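Local coordinates for mitogen-activated protein kinase, putative (Map kinase-like protein) (PDB 3PG1) that probably binds ATP and uses it to phosphorylate serine and threonine residues of other proteins, as a member of the MAP kinase family, at residues 117-120 with 121-124; 130-133 with 134-137; 230-233 with 234-237. All blocks are in the same frame, centred on the assembly; numbering follows the deposited sequence.

Contact 1 of 3, residues 117-120 with 121-124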
ATOM      1  N   ARG A 117      -9.418   9.205  -9.290  1.00 61.89           N
ATOM      2  CA  ARG A 117      -9.138   9.691 -10.647  1.00 61.15           C
ATOM      3  C   ARG A 117      -7.957   8.958 -11.286  1.00 57.98           C
ATOM      4  O   ARG A 117      -8.078   8.455 -12.392  1.00 55.93           O
ATOM      5  CB  ARG A 117      -8.883  11.212 -10.626  1.00 62.72           C
ATOM      6  CG  ARG A 117      -8.743  11.839 -12.019  1.00 74.61           C
ATOM      7  CD  ARG A 117      -8.441  13.330 -11.978  1.00 84.30           C
ATOM      8  NE  ARG A 117      -7.259  13.663 -11.172  1.00 89.27           N
ATOM      9  CZ  ARG A 117      -6.009  13.682 -11.626  1.00 95.80           C
ATOM     10  NH1 ARG A 117      -5.745  13.367 -12.890  1.00 83.12           N
ATOM     11  NH2 ARG A 117      -5.011  14.010 -10.817  1.00 74.93           N
ATOM     12  N   THR A 118      -6.826   8.857 -10.562  1.00 50.82           N
ATOM     13  CA  THR A 118      -5.615   8.244 -11.090  1.00 48.51           C
ATOM     14  C   THR A 118      -4.719   7.785  -9.939  1.00 47.31           C
ATOM     15  O   THR A 118      -5.131   7.790  -8.778  1.00 44.98           O
ATOM     16  CB  THR A 118      -4.913   9.253 -12.064  1.00 53.48           C
ATOM     17  OG1 THR A 118      -3.888   8.587 -12.781  1.00 55.89           O
ATOM     18  CG2 THR A 118      -4.341  10.500 -11.361  1.00 44.68           C
ATOM     19  N   ASP A 119      -3.517   7.352 -10.275  1.00 42.07           N
ATOM     20  CA  ASP A 119      -2.508   6.979  -9.298  1.00 38.75           C
ATOM     21  C   ASP A 119      -1.228   7.736  -9.633  1.00 41.08           C
ATOM     22  O   ASP A 119      -1.139   8.355 -10.696  1.00 41.08           O
ATOM     23  CB  ASP A 119      -2.317   5.453  -9.202  1.00 39.38           C
ATOM     24  CG  ASP A 119      -1.952   4.772 -10.502  1.00 50.97           C
ATOM     25  OD1 ASP A 119      -2.740   3.936 -10.967  1.00 58.52           O
ATOM     26  OD2 ASP A 119      -0.857   5.030 -11.017  1.00 52.32           O
ATOM     27  N   LEU A 120      -0.263   7.725  -8.712  1.00 35.76           N
ATOM     28  CA  LEU A 120       0.999   8.438  -8.866  1.00 34.35           C
ATOM     29  C   LEU A 120       1.901   7.864  -9.950  1.00 39.45           C
ATOM     30  O   LEU A 120       2.607   8.634 -10.602  1.00 40.26           O
ATOM     31  CB  LEU A 120       1.709   8.509  -7.537  1.00 31.76           C
ATOM     32  CG  LEU A 120       2.880   9.488  -7.419  1.00 36.03           C
ATOM     33  CD1 LEU A 120       2.430  10.936  -7.606  1.00 37.28           C
ATOM     34  CD2 LEU A 120       3.572   9.306  -6.069  1.00 32.43           C
ATOM     35  N   ALA A 121       1.842   6.540 -10.189  1.00 36.82           N
ATOM     36  CA  ALA A 121       2.634   5.896 -11.262  1.00 37.11           C
ATOM     37  C   ALA A 121       2.249   6.488 -12.633  1.00 42.94           C
ATOM     38  O   ALA A 121       3.127   6.807 -13.430  1.00 43.40           O
ATOM     39  CB  ALA A 121       2.415   4.379 -11.258  1.00 38.18           C
ATOM     40  N   GLN A 122       0.949   6.691 -12.872  1.00 40.56           N
ATOM     41  CA  GLN A 122       0.437   7.282 -14.105  1.00 42.88           C
ATOM     42  C   GLN A 122       0.869   8.737 -14.245  1.00 46.72           C
ATOM     43  O   GLN A 122       1.275   9.155 -15.331  1.00 47.32           O
ATOM     44  CB  GLN A 122      -1.089   7.142 -14.187  1.00 45.84           C
ATOM     45  CG  GLN A 122      -1.568   5.725 -14.503  1.00 62.00           C
ATOM     46  CD  GLN A 122      -3.074   5.662 -14.551  1.00 87.17           C
ATOM     47  OE1 GLN A 122      -3.745   5.430 -13.542  1.00 82.53           O
ATOM     48  NE2 GLN A 122      -3.644   5.904 -15.718  1.00 86.94           N
ATOM     49  N   VAL A 123       0.795   9.505 -13.145  1.00 43.86           N
ATOM     50  CA  VAL A 123       1.211  10.913 -13.090  1.00 44.36           C
ATOM     51  C   VAL A 123       2.716  11.058 -13.406  1.00 45.86           C
ATOM     52  O   VAL A 123       3.077  11.807 -14.332  1.00 47.08           O
ATOM     53  CB  VAL A 123       0.786  11.572 -11.757  1.00 46.71           C
ATOM     54  CG1 VAL A 123       1.439  12.938 -11.567  1.00 46.54           C
ATOM     55  CG2 VAL A 123      -0.728  11.682 -11.681  1.00 48.04           C
ATOM     56  N   ILE A 124       3.564  10.267 -12.714  1.00 39.65           N
ATOM     57  CA  ILE A 124       5.023  10.267 -12.933  1.00 38.59           C
ATOM     58  C   ILE A 124       5.375   9.978 -14.399  1.00 45.67           C
ATOM     59  O   ILE A 124       6.251  10.632 -14.955  1.00 46.73           O
ATOM     60  CB  ILE A 124       5.787   9.309 -11.960  1.00 39.02           C
ATOM     61  CG1 ILE A 124       5.754   9.852 -10.484  1.00 36.82           C
ATOM     62  CG2 ILE A 124       7.270   9.081 -12.421  1.00 37.79           C
ATOM     63  CD1 ILE A 124       6.087   8.735  -9.411  1.00 35.75           C
TER

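Contact 2 of 3, residues 130-133 with 134-137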
ATOM      1  N   VAL A 130       3.635  18.270 -15.565  1.00 57.62           N
ATOM      2  CA  VAL A 130       4.732  18.910 -14.843  1.00 56.01           C
ATOM      3  C   VAL A 130       4.551  18.522 -13.365  1.00 52.71           C
ATOM      4  O   VAL A 130       3.464  18.703 -12.814  1.00 50.84           O
ATOM      5  CB  VAL A 130       4.725  20.465 -15.004  1.00 62.65           C
ATOM      6  CG1 VAL A 130       5.862  21.116 -14.208  1.00 61.38           C
ATOM      7  CG2 VAL A 130       4.776  20.885 -16.473  1.00 65.24           C
ATOM      8  N   ILE A 131       5.597  17.961 -12.739  1.00 46.23           N
ATOM      9  CA  ILE A 131       5.582  17.672 -11.316  1.00 42.77           C
ATOM     10  C   ILE A 131       6.580  18.631 -10.689  1.00 45.30           C
ATOM     11  O   ILE A 131       7.779  18.355 -10.643  1.00 47.11           O
ATOM     12  CB  ILE A 131       5.783  16.190 -10.872  1.00 43.19           C
ATOM     13  CG1 ILE A 131       4.959  15.213 -11.738  1.00 44.06           C
ATOM     14  CG2 ILE A 131       5.390  16.088  -9.383  1.00 40.74           C
ATOM     15  CD1 ILE A 131       5.187  13.695 -11.410  1.00 46.48           C
ATOM     16  N   SER A 132       6.087  19.760 -10.242  1.00 40.18           N
ATOM     17  CA  SER A 132       6.911  20.816  -9.665  1.00 39.90           C
ATOM     18  C   SER A 132       7.446  20.460  -8.254  1.00 43.54           C
ATOM     19  O   SER A 132       6.869  19.589  -7.597  1.00 40.42           O
ATOM     20  CB  SER A 132       6.112  22.118  -9.628  1.00 42.44           C
ATOM     21  OG  SER A 132       5.270  22.161  -8.484  1.00 45.06           O
ATOM     22  N   PRO A 133       8.521  21.139  -7.757  1.00 43.59           N
ATOM     23  CA  PRO A 133       8.973  20.878  -6.374  1.00 41.46           C
ATOM     24  C   PRO A 133       7.855  21.143  -5.349  1.00 41.48           C
ATOM     25  O   PRO A 133       7.811  20.454  -4.343  1.00 37.94           O
ATOM     26  CB  PRO A 133      10.141  21.853  -6.160  1.00 44.82           C
ATOM     27  CG  PRO A 133      10.493  22.396  -7.506  1.00 51.49           C
ATOM     28  CD  PRO A 133       9.311  22.220  -8.406  1.00 47.85           C
ATOM     29  N   GLN A 134       6.936  22.099  -5.613  1.00 38.05           N
ATOM     30  CA  GLN A 134       5.809  22.359  -4.693  1.00 37.15           C
ATOM     31  C   GLN A 134       4.860  21.148  -4.666  1.00 39.75           C
ATOM     32  O   GLN A 134       4.376  20.783  -3.599  1.00 37.62           O
ATOM     33  CB  GLN A 134       5.036  23.654  -5.068  1.00 39.17           C
ATOM     34  CG  GLN A 134       5.830  24.943  -4.813  1.00 58.81           C
ATOM     35  CD  GLN A 134       6.947  25.264  -5.817  1.00 78.68           C
ATOM     36  OE1 GLN A 134       7.074  24.666  -6.906  1.00 63.67           O
ATOM     37  NE2 GLN A 134       7.790  26.229  -5.461  1.00 75.85           N
ATOM     38  N   HIS A 135       4.620  20.520  -5.834  1.00 38.05           N
ATOM     39  CA  HIS A 135       3.747  19.345  -5.930  1.00 38.57           C
ATOM     40  C   HIS A 135       4.397  18.199  -5.180  1.00 36.75           C
ATOM     41  O   HIS A 135       3.709  17.463  -4.466  1.00 35.74           O
ATOM     42  CB  HIS A 135       3.526  18.909  -7.397  1.00 41.53           C
ATOM     43  CG  HIS A 135       2.641  19.798  -8.199  1.00 48.81           C
ATOM     44  ND1 HIS A 135       2.982  20.174  -9.497  1.00 53.41           N
ATOM     45  CD2 HIS A 135       1.465  20.379  -7.869  1.00 52.07           C
ATOM     46  CE1 HIS A 135       2.002  20.950  -9.914  1.00 54.46           C
ATOM     47  NE2 HIS A 135       1.064  21.105  -8.968  1.00 54.37           N
ATOM     48  N   ILE A 136       5.728  18.033  -5.344  1.00 33.53           N
ATOM     49  CA  ILE A 136       6.469  16.924  -4.671  1.00 29.94           C
ATOM     50  C   ILE A 136       6.372  17.048  -3.156  1.00 30.76           C
ATOM     51  O   ILE A 136       6.201  16.035  -2.473  1.00 30.14           O
ATOM     52  CB  ILE A 136       7.945  16.778  -5.156  1.00 31.37           C
ATOM     53  CG1 ILE A 136       7.982  16.522  -6.689  1.00 31.48           C
ATOM     54  CG2 ILE A 136       8.711  15.632  -4.374  1.00 29.65           C
ATOM     55  CD1 ILE A 136       9.359  16.666  -7.388  1.00 34.97           C
ATOM     56  N   GLN A 137       6.567  18.257  -2.628  1.00 26.59           N
ATOM     57  CA  GLN A 137       6.536  18.473  -1.186  1.00 26.97           C
ATOM     58  C   GLN A 137       5.143  18.124  -0.644  1.00 28.98           C
ATOM     59  O   GLN A 137       4.997  17.454   0.391  1.00 25.40           O
ATOM     60  CB  GLN A 137       6.929  19.931  -0.869  1.00 29.60           C
ATOM     61  CG  GLN A 137       7.001  20.202   0.639  1.00 32.09           C
ATOM     62  CD  GLN A 137       6.733  21.651   1.016  1.00 38.06           C
ATOM     63  OE1 GLN A 137       7.305  22.181   1.968  1.00 33.33           O
ATOM     64  NE2 GLN A 137       5.883  22.328   0.279  1.00 30.49           N
TER
HETATM   65  O   HOH W   1       4.179  24.884  -8.413  1.00 69.82           O

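Contact 3 of 3, residues 230-233 with 234-237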
ATOM      1  N   ARG A 230      11.523  11.442 -12.505  1.00 38.33           N
ATOM      2  CA  ARG A 230      10.510  10.979 -13.475  1.00 40.42           C
ATOM      3  C   ARG A 230      10.898   9.578 -13.991  1.00 45.69           C
ATOM      4  O   ARG A 230      10.456   9.155 -15.049  1.00 45.32           O
ATOM      5  CB  ARG A 230      10.281  11.996 -14.640  1.00 43.15           C
ATOM      6  CG  ARG A 230       9.870  13.391 -14.159  1.00 48.95           C
ATOM      7  CD  ARG A 230       8.610  13.373 -13.300  1.00 43.37           C
ATOM      8  NE  ARG A 230       7.401  13.053 -14.074  1.00 48.62           N
ATOM      9  CZ  ARG A 230       6.654  13.945 -14.720  1.00 55.28           C
ATOM     10  NH1 ARG A 230       5.565  13.564 -15.362  1.00 47.36           N
ATOM     11  NH2 ARG A 230       7.000  15.225 -14.732  1.00 42.66           N
ATOM     12  N   LYS A 231      11.715   8.857 -13.199  1.00 41.05           N
ATOM     13  CA  LYS A 231      12.231   7.530 -13.518  1.00 39.74           C
ATOM     14  C   LYS A 231      12.561   6.864 -12.191  1.00 39.16           C
ATOM     15  O   LYS A 231      13.096   7.536 -11.297  1.00 37.04           O
ATOM     16  CB  LYS A 231      13.485   7.674 -14.395  1.00 44.03           C
ATOM     17  CG  LYS A 231      14.060   6.369 -14.912  1.00 57.21           C
ATOM     18  CD  LYS A 231      14.924   6.583 -16.160  1.00 73.67           C
ATOM     19  CE  LYS A 231      16.316   7.118 -15.902  1.00 86.12           C
ATOM     20  NZ  LYS A 231      17.093   7.219 -17.171  1.00 98.06           N
ATOM     21  N   ALA A 232      12.239   5.561 -12.042  1.00 34.89           N
ATOM     22  CA  ALA A 232      12.535   4.874 -10.773  1.00 33.68           C
ATOM     23  C   ALA A 232      14.029   4.906 -10.502  1.00 36.33           C
ATOM     24  O   ALA A 232      14.849   4.918 -11.429  1.00 36.33           O
ATOM     25  CB  ALA A 232      11.980   3.451 -10.753  1.00 33.67           C
ATOM     26  N   LEU A 233      14.357   5.030  -9.243  1.00 31.84           N
ATOM     27  CA  LEU A 233      15.712   5.188  -8.753  1.00 31.77           C
ATOM     28  C   LEU A 233      16.588   3.934  -8.876  1.00 32.62           C
ATOM     29  O   LEU A 233      17.730   4.049  -9.282  1.00 32.70           O
ATOM     30  CB  LEU A 233      15.638   5.645  -7.272  1.00 31.04           C
ATOM     31  CG  LEU A 233      16.944   5.983  -6.604  1.00 35.99           C
ATOM     32  CD1 LEU A 233      17.699   7.012  -7.414  1.00 37.92           C
ATOM     33  CD2 LEU A 233      16.698   6.493  -5.186  1.00 34.60           C
ATOM     34  N   PHE A 234      16.081   2.768  -8.459  1.00 30.32           N
ATOM     35  CA  PHE A 234      16.836   1.510  -8.407  1.00 28.61           C
ATOM     36  C   PHE A 234      16.137   0.446  -9.220  1.00 31.50           C
ATOM     37  O   PHE A 234      15.323  -0.346  -8.692  1.00 28.95           O
ATOM     38  CB  PHE A 234      16.991   1.065  -6.951  1.00 27.51           C
ATOM     39  CG  PHE A 234      17.641   2.041  -5.979  1.00 27.39           C
ATOM     40  CD1 PHE A 234      16.961   2.472  -4.838  1.00 28.66           C
ATOM     41  CD2 PHE A 234      18.924   2.534  -6.211  1.00 28.98           C
ATOM     42  CE1 PHE A 234      17.584   3.325  -3.903  1.00 29.26           C
ATOM     43  CE2 PHE A 234      19.529   3.413  -5.297  1.00 30.80           C
ATOM     44  CZ  PHE A 234      18.867   3.767  -4.124  1.00 28.73           C
ATOM     45  N   ARG A 235      16.471   0.416 -10.509  1.00 27.57           N
ATOM     46  CA  ARG A 235      15.793  -0.439 -11.506  1.00 29.80           C
ATOM     47  C   ARG A 235      16.524  -1.725 -11.777  1.00 35.20           C
ATOM     48  O   ARG A 235      16.897  -1.984 -12.906  1.00 37.48           O
ATOM     49  CB  ARG A 235      15.517   0.350 -12.810  1.00 32.50           C
ATOM     50  CG  ARG A 235      14.656   1.588 -12.538  1.00 37.93           C
ATOM     51  CD  ARG A 235      14.252   2.353 -13.804  1.00 39.36           C
ATOM     52  NE  ARG A 235      15.359   2.645 -14.718  1.00 51.53           N
ATOM     53  CZ  ARG A 235      16.319   3.547 -14.516  1.00 67.20           C
ATOM     54  NH1 ARG A 235      16.380   4.221 -13.372  1.00 45.42           N
ATOM     55  NH2 ARG A 235      17.243   3.760 -15.445  1.00 55.36           N
ATOM     56  N   GLY A 236      16.713  -2.535 -10.734  1.00 33.79           N
ATOM     57  CA  GLY A 236      17.435  -3.787 -10.861  1.00 34.29           C
ATOM     58  C   GLY A 236      16.561  -4.907 -11.387  1.00 37.03           C
ATOM     59  O   GLY A 236      15.339  -4.780 -11.436  1.00 38.57           O
ATOM     60  N   SER A 237      17.170  -6.023 -11.717  1.00 30.32           N
ATOM     61  CA  SER A 237      16.437  -7.187 -12.235  1.00 29.89           C
ATOM     62  C   SER A 237      16.768  -8.463 -11.481  1.00 33.66           C
ATOM     63  O   SER A 237      16.228  -9.526 -11.814  1.00 31.72           O
ATOM     64  CB  SER A 237      16.740  -7.375 -13.714  1.00 34.06           C
ATOM     65  OG  SER A 237      18.109  -7.703 -13.903  1.00 38.03           O
TER
HETATM   66  O   HOH W   2      18.502   2.267 -11.597  1.00 43.45           O

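Contact 1 of 3, residues 117-120 with 121-124
Ile124 N donates to Leu120 O at 2.8 Å and closes the first turn of helix 120-125. The short helix follows the hinge between the two lobes of the kinase fold, and Asp119 is its N-cap. The side chain of Asp119 turns back over the helix start, with CG wedged between backbone N and carbonyl carbon (chi1 57°). That rotation brings OD2 to Gln122 N, 3.1 Å away, in a capping bond that approaches the carboxylate oxygen nearly head-on. The same oxygen also rests against the methyl of Ala121, with OD2 to CB 3.3 Å. At the N-terminus of the helix the carboxylate faces the positive end of its dipole, which would be expected to favour the ionised form. The backbone of Asp119 contributes less: Val123 N reaches Asp119 O only in a weak bond of 3.3 Å.

Before the cap, Arg117 and Thr118 form a classic beta bulge, both facing Leu167 of strand 165-167. Thr118 directs OG1 anti to its own nitrogen, close to the aliphatic root of Gln122 (OG1 to CB 3.4 Å). The other branch, CG2, lies over one face of the Arg117 guanidinium, whose NH2 is held by Asn171.

On the buried side Leu120 packs inward against Phe139 and Ile143 of helix 133-152 and Val223 and Met227 of helix 214-229, joining the helix start to these two longer C-lobe helices. One turn on, Ile124 CD1 slants against Leu120 CG at 3.8 Å. Thr118 CG2 and Val123 CG2, 3.8 Å apart, touch across the step from strand to helix, their side chains roughly perpendicular.

Contact 2 of 3, residues 130-133 with 134-137
The backbone runs extended from Val130 to Ser132 and turns helical at Pro133, so that Ser132 and His135 come within 5.1 Å of each other, CA to CA. Ile136 N donates to Ser132 O at 3.0 Å, and Gln137 N to Pro133 O at 3.1 Å, forming the first turn of helix 133-152. Proline suits this opening position, where its missing N-H is not needed for a helical bond.

Ser132 and His135 make a capping box with reciprocal bonds. Ser132 OG accepts from His135 N at 3.2 Å; in return Ser132 N donates to His135 ND1, also 3.2 Å, from 17° outside the imidazole plane. Since ND1 acts as an acceptor, the ring is consistent with a neutral form protonated on NE2. CG of His135 lies beside its own nitrogen and anti to the carbonyl carbon (chi1 -73°), which turns ND1 back toward Ser132. A water hydrogen-bonded to Ser132 OG donates to Gln134 OE1, whose chain bends back at chi2, toward the cap.

Ile131 lies transverse to Ile136, CG2 to CG1 3.8 Å. From this surface turn Ile131 reaches Val123 and Ile124 of helix 120-125, while Ile136 packs on Met227 and Phe228 at the end of helix 214-229.

Contact 3 of 3, residues 230-233 with 234-237
Phe234 offers one ring face to Leu233, its neighbour in sequence, and the two side chains run alongside each other in the same direction. Leu233 CG stands over the middle of the ring, 3.7 Å from the centroid and 5° off the normal, in a CH-pi contact; CD2 shifts toward the rim, 3.5 Å from Phe234 CE1. The ring continues inward to Cys222, Ile246 and Val249. Next, Arg235 folds back on the chain: bent at chi3 (-49°), it puts NH1 2.6 Å from Ala232 O, a short hydrogen bond in the guanidinium plane but bent at the proton. The Leu-Phe pair and this arginine belong to the loop between helices 214-229 and 239-250 of the kinase C-lobe. Lys231 covers a guanidinium face with its methylenes, CG 3.5 Å above the plane, and this aliphatic cover brings two like charges close, NZ to Arg235 NH2 3.9 Å. A water bridges Leu233 and Arg235, donating to Leu233 O at 3.0 Å and accepting from Arg235 N at the same length. Gly236 presents its carbonyl oxygen to Trp198 NE1 and Arg197 NE, and Ser237 N donates to Asn241 OD1 of the following helix.

Overall arrangement
Contacts 1 and 2 both start helices with a side-chain N-cap, but by different chemistry: a carboxylate in partly buried contact 1, a serine-histidine box with water at the surface in contact 2. Contact 3 starts where helix 214-229 ends, Arg230 having positive phi, and runs on as an irregular, partly buried loop held by a CH-pi contact and an arginine folded onto its own backbone. Its first residue ties the three together: Arg230 NE bonds Ile124 O of contact 1, NH2 bonds Ile129 O just before contact 2, and Ile131 CD1 packs against the same side chain. Contacts 1 and 2 meet by apolar packing at Ile131. Helix 214-229 lines all three.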